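DTDP-4-dehydrorhamnose 3,5-epimerase (Elizabethkingia anophelis NUHP1, PDB 6C46) probably catalyses epimerisation at C3' and C5' of the dTDP-4-keto-6-deoxy sugar on the pathway to dTDP-L-rhamnose. Local coordinates at residues S150-S162 with K177-Y189. Residues are numbered along the deposited sequence; the frame is centred on the assembly and turned at random. Where two conformers were deposited one is given.
Sequences SEGSVKFNDSDLS and KDQNAPAFKDKNY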
loop_
_atom_site.group_PDB
_atom_site.type_symbol
_atom_site.label_atom_id
_atom_site.label_comp_id
_atom_site.label_asym_id
_atom_site.label_seq_id
_atom_site.Cartn_x
_atom_site.Cartn_y
_atom_site.Cartn_z
ATOM N N SER A 150 21.671 3.410 -11.980
ATOM C CA SER A 150 21.840 4.472 -10.998
ATOM C C SER A 150 22.117 3.956 -9.584
ATOM O O SER A 150 22.295 4.773 -8.678
ATOM C CB SER A 150 20.582 5.353 -10.954
ATOM O OG SER A 150 19.524 4.688 -10.259
ATOM N N GLU A 151 22.145 2.643 -9.361
ATOM C CA GLU A 151 22.163 2.138 -7.993
ATOM C C GLU A 151 23.448 2.514 -7.265
ATOM O O GLU A 151 24.539 2.478 -7.832
ATOM C CB GLU A 151 21.957 0.622 -7.996
ATOM C CG GLU A 151 20.508 0.276 -8.316
ATOM C CD GLU A 151 20.215 -1.240 -8.337
ATOM O OE1 GLU A 151 21.161 -2.042 -8.390
ATOM O OE2 GLU A 151 19.027 -1.616 -8.308
ATOM N N GLY A 152 23.300 2.920 -6.000
ATOM C CA GLY A 152 24.420 3.125 -5.111
ATOM C C GLY A 152 24.222 2.263 -3.874
ATOM O O GLY A 152 23.176 1.619 -3.710
ATOM N N SER A 153 25.232 2.255 -3.001
ATOM C CA SER A 153 25.147 1.386 -1.831
ATOM C C SER A 153 26.179 1.807 -0.800
ATOM O O SER A 153 27.184 2.441 -1.123
ATOM C CB SER A 153 25.371 -0.085 -2.194
ATOM O OG SER A 153 26.677 -0.258 -2.700
ATOM N N VAL A 154 25.907 1.444 0.450
ATOM C CA VAL A 154 26.841 1.634 1.557
ATOM C C VAL A 154 26.867 0.337 2.350
ATOM O O VAL A 154 25.809 -0.215 2.667
ATOM C CB VAL A 154 26.421 2.814 2.464
ATOM C CG1 VAL A 154 27.374 2.942 3.644
ATOM C CG2 VAL A 154 26.382 4.105 1.673
ATOM N N LYS A 155 28.067 -0.169 2.637
ATOM C CA LYS A 155 28.204 -1.383 3.441
ATOM C C LYS A 155 27.427 -1.269 4.760
ATOM O O LYS A 155 27.625 -0.325 5.529
ATOM C CB LYS A 155 29.696 -1.626 3.712
ATOM C CG LYS A 155 30.016 -2.934 4.451
ATOM C CD LYS A 155 29.524 -4.126 3.654
ATOM C CE LYS A 155 29.991 -5.449 4.252
ATOM N NZ LYS A 155 31.452 -5.636 4.204
ATOM N N PHE A 156 26.543 -2.238 5.019
ATOM C CA PHE A 156 25.603 -2.119 6.140
ATOM C C PHE A 156 26.321 -1.986 7.486
ATOM O O PHE A 156 25.852 -1.255 8.373
ATOM C CB PHE A 156 24.662 -3.331 6.163
ATOM C CG PHE A 156 25.314 -4.594 6.667
ATOM C CD1 PHE A 156 26.223 -5.300 5.873
ATOM C CD2 PHE A 156 25.012 -5.089 7.939
ATOM C CE1 PHE A 156 26.842 -6.467 6.354
ATOM C CE2 PHE A 156 25.619 -6.259 8.425
ATOM C CZ PHE A 156 26.541 -6.953 7.626
ATOM N N ASN A 157 27.463 -2.653 7.657
ATOM C CA ASN A 157 28.187 -2.631 8.931
ATOM C C ASN A 157 29.431 -1.758 8.854
ATOM O O ASN A 157 30.416 -1.989 9.563
ATOM C CB ASN A 157 28.523 -4.051 9.389
ATOM C CG ASN A 157 29.402 -4.795 8.404
ATOM O OD1 ASN A 157 29.805 -4.255 7.376
ATOM N ND2 ASN A 157 29.665 -6.063 8.692
ATOM N N ASP A 158 29.393 -0.753 7.983
ATOM C CA ASP A 158 30.457 0.237 7.902
ATOM C C ASP A 158 30.817 0.745 9.295
ATOM O O ASP A 158 29.937 1.100 10.081
ATOM C CB ASP A 158 29.969 1.388 7.021
ATOM C CG ASP A 158 30.996 2.482 6.872
ATOM O OD1 ASP A 158 31.780 2.439 5.894
ATOM O OD2 ASP A 158 31.006 3.379 7.744
ATOM N N SER A 159 32.118 0.755 9.610
ATOM C CA SER A 159 32.570 1.127 10.953
ATOM C C SER A 159 32.418 2.621 11.244
ATOM O O SER A 159 32.327 3.001 12.418
ATOM C CB SER A 159 34.024 0.696 11.159
ATOM O OG SER A 159 34.866 1.339 10.221
ATOM N N ASP A 160 32.393 3.478 10.220
ATOM C CA ASP A 160 32.132 4.891 10.475
ATOM C C ASP A 160 30.686 5.116 10.905
ATOM O O ASP A 160 30.423 5.916 11.811
ATOM C CB ASP A 160 32.457 5.732 9.240
ATOM C CG ASP A 160 33.961 5.817 8.960
ATOM O OD1 ASP A 160 34.762 5.682 9.897
ATOM O OD2 ASP A 160 34.345 6.059 7.806
ATOM N N LEU A 161 29.733 4.408 10.284
ATOM C CA LEU A 161 28.337 4.575 10.669
ATOM C C LEU A 161 28.015 3.836 11.959
ATOM O O LEU A 161 27.175 4.299 12.742
ATOM C CB LEU A 161 27.423 4.074 9.559
ATOM C CG LEU A 161 27.628 4.755 8.209
ATOM C CD1 LEU A 161 26.624 4.209 7.202
ATOM C CD2 LEU A 161 27.495 6.268 8.380
ATOM N N SER A 162 28.653 2.689 12.174
ATOM C CA SER A 162 28.452 1.879 13.376
ATOM C C SER A 162 26.964 1.665 13.678
ATOM O O SER A 162 26.494 1.885 14.791
ATOM C CB SER A 162 29.173 2.509 14.569
ATOM O OG SER A 162 29.182 1.641 15.686
ATOM N N LYS A 177 26.094 -9.251 -3.029
ATOM C CA LYS A 177 26.229 -7.823 -3.307
ATOM C C LYS A 177 26.303 -7.025 -2.012
ATOM O O LYS A 177 27.198 -6.192 -1.836
ATOM C CB LYS A 177 25.066 -7.326 -4.173
ATOM N N ASP A 178 25.392 -7.287 -1.072
ATOM C CA ASP A 178 25.419 -6.495 0.154
ATOM C C ASP A 178 26.645 -6.810 1.000
ATOM O O ASP A 178 27.152 -5.922 1.701
ATOM C CB ASP A 178 24.115 -6.686 0.930
ATOM C CG ASP A 178 22.920 -6.027 0.221
ATOM O OD1 ASP A 178 23.161 -5.231 -0.726
ATOM O OD2 ASP A 178 21.754 -6.305 0.592
ATOM N N GLN A 179 27.164 -8.045 0.923
ATOM C CA GLN A 179 28.422 -8.373 1.597
ATOM C C GLN A 179 29.598 -7.584 1.031
ATOM O O GLN A 179 30.600 -7.389 1.723
ATOM C CB GLN A 179 28.752 -9.869 1.463
ATOM C CG GLN A 179 27.749 -10.812 2.098
ATOM C CD GLN A 179 28.172 -12.273 2.014
ATOM O OE1 GLN A 179 29.321 -12.585 1.685
ATOM N NE2 GLN A 179 27.203 -13.174 2.187
ATOM N N ASN A 180 29.511 -7.131 -0.213
ATOM C CA ASN A 180 30.642 -6.492 -0.867
ATOM C C ASN A 180 30.398 -5.022 -1.173
ATOM O O ASN A 180 31.152 -4.435 -1.957
ATOM C CB ASN A 180 30.990 -7.253 -2.149
ATOM C CG ASN A 180 31.469 -8.672 -1.872
ATOM O OD1 ASN A 180 32.552 -8.883 -1.333
ATOM N ND2 ASN A 180 30.633 -9.645 -2.190
ATOM N N ALA A 181 29.353 -4.420 -0.595
ATOM C CA ALA A 181 29.064 -3.020 -0.863
ATOM C C ALA A 181 30.218 -2.138 -0.388
ATOM O O ALA A 181 30.837 -2.422 0.645
ATOM C CB ALA A 181 27.753 -2.590 -0.184
ATOM N N PRO A 182 30.515 -1.053 -1.096
ATOM C CA PRO A 182 31.633 -0.187 -0.704
ATOM C C PRO A 182 31.371 0.549 0.608
ATOM O O PRO A 182 30.235 0.840 0.984
ATOM C CB PRO A 182 31.748 0.806 -1.870
ATOM C CG PRO A 182 30.944 0.206 -2.998
ATOM C CD PRO A 182 29.888 -0.638 -2.363
ATOM N N ALA A 183 32.468 0.900 1.281
ATOM C CA ALA A 183 32.386 1.623 2.548
ATOM C C ALA A 183 31.743 2.996 2.359
ATOM O O ALA A 183 31.712 3.565 1.258
ATOM C CB ALA A 183 33.796 1.790 3.154
ATOM N N PHE A 184 31.224 3.535 3.466
ATOM C CA PHE A 184 30.648 4.881 3.461
ATOM C C PHE A 184 31.647 5.909 2.935
ATOM O O PHE A 184 31.296 6.768 2.121
ATOM C CB PHE A 184 30.169 5.215 4.888
ATOM C CG PHE A 184 29.909 6.676 5.150
ATOM C CD1 PHE A 184 28.810 7.323 4.633
ATOM C CD2 PHE A 184 30.790 7.400 5.949
ATOM C CE1 PHE A 184 28.584 8.694 4.914
ATOM C CE2 PHE A 184 30.578 8.743 6.232
ATOM C CZ PHE A 184 29.476 9.391 5.715
ATOM N N LYS A 185 32.917 5.801 3.330
ATOM C CA LYS A 185 33.887 6.809 2.912
ATOM C C LYS A 185 34.221 6.713 1.433
ATOM O O LYS A 185 34.782 7.662 0.879
ATOM C CB LYS A 185 35.178 6.697 3.729
ATOM C CG LYS A 185 35.241 7.603 4.924
ATOM C CD LYS A 185 36.593 7.485 5.612
ATOM C CE LYS A 185 36.914 6.036 5.982
ATOM N NZ LYS A 185 38.268 5.920 6.610
ATOM N N ASP A 186 33.895 5.595 0.781
ATOM C CA ASP A 186 34.157 5.456 -0.649
ATOM C C ASP A 186 33.140 6.191 -1.509
ATOM O O ASP A 186 33.359 6.331 -2.718
ATOM C CB ASP A 186 34.132 3.989 -1.078
ATOM C CG ASP A 186 35.344 3.208 -0.618
ATOM O OD1 ASP A 186 36.299 3.799 -0.069
ATOM O OD2 ASP A 186 35.337 1.981 -0.842
ATOM N N LYS A 187 32.026 6.614 -0.930
ATOM C CA LYS A 187 31.050 7.469 -1.602
ATOM C C LYS A 187 30.483 6.827 -2.871
ATOM O O LYS A 187 30.502 7.409 -3.950
ATOM C CB LYS A 187 31.659 8.839 -1.903
ATOM C CG LYS A 187 31.996 9.600 -0.620
ATOM C CD LYS A 187 32.697 10.913 -0.901
ATOM C CE LYS A 187 32.949 11.698 0.385
ATOM N NZ LYS A 187 33.554 13.034 0.100
ATOM N N ASN A 188 29.917 5.630 -2.713
ATOM C CA ASN A 188 29.176 5.011 -3.819
ATOM C C ASN A 188 27.728 5.508 -3.810
ATOM O O ASN A 188 26.760 4.749 -3.719
ATOM C CB ASN A 188 29.230 3.486 -3.736
ATOM C CG ASN A 188 28.580 2.838 -4.929
ATOM O OD1 ASN A 188 28.665 3.371 -6.036
ATOM N ND2 ASN A 188 27.901 1.709 -4.718
ATOM N N TYR A 189 27.591 6.823 -3.863
ATOM C CA TYR A 189 26.272 7.432 -3.769
ATOM C C TYR A 189 26.353 8.850 -4.312
ATOM O O TYR A 189 27.431 9.269 -4.744
ATOM C CB TYR A 189 25.758 7.420 -2.322
ATOM C CG TYR A 189 26.668 8.093 -1.330
ATOM C CD1 TYR A 189 26.706 9.475 -1.243
ATOM C CD2 TYR A 189 27.486 7.358 -0.471
ATOM C CE1 TYR A 189 27.526 10.119 -0.348
ATOM C CE2 TYR A 189 28.317 8.013 0.453
ATOM C CZ TYR A 189 28.322 9.397 0.493
ATOM O OH TYR A 189 29.116 10.104 1.362
ATOM O OXT TYR A 189 25.364 9.586 -4.330
HETATM O O HOH W 1 26.394 0.595 -7.155
HETATM O O HOH W 2 29.437 4.113 -0.368
HETATM O O HOH W 3 25.826 -3.719 2.621
HETATM O O HOH W 4 33.553 4.357 5.739
#
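Strand 151-153, at the edge of a cupin sheet within this chain, and the loop after it are covered by the C-terminal tail. Backbone bonds hold the two together at separate points. Ser-153 N donates to Asn-188 O (3.0 Å), in the carbonyl plane, and Lys-155 N donates to Pro-182 O (2.9 Å) from above the carbonyl plane. The amide of Asn-188 meets Ser-153 again, with ND2 donating to OG (3.1 Å) in the amide plane. One water donates to Ser-153 O and Ala-183 O and accepts from Asn-188 N, bridging the segments.

The carboxylate of Asp-158 links the tail to its own loop. OD1 accepts from Phe-184 N (2.7 Å), which comes from above the carboxylate plane. OD2 accepts from Leu-161 N through its anti lone pair, closing an Asx motif that holds the carboxylate in place. The Phe-184 side chain, its CG anti to the backbone N (chi1 164°), runs alongside Val-154 and brings the ring to Leu-161. Leu-161 CD2 sits over one ring face, 4.1 Å from the centroid, a CH-pi contact. Val-154 CG1 packs against Phe-184 CB (3.8 Å). The Lys-155 chain, kinked at its second and fourth torsions, passes backbone oxygens at the helix end, and NZ makes a weak hydrogen bond to Gln-179 O.

On the sheet side, Gly-152 and Val-154 form backbone hydrogen bonds with Leu-71 and Leu-69 of strand 66-72. In helix 176-179, just before the tail, Asp-178 OD1 bonds to NE2 of His-70, the predicted proton acceptor, so this end borders the probable active site.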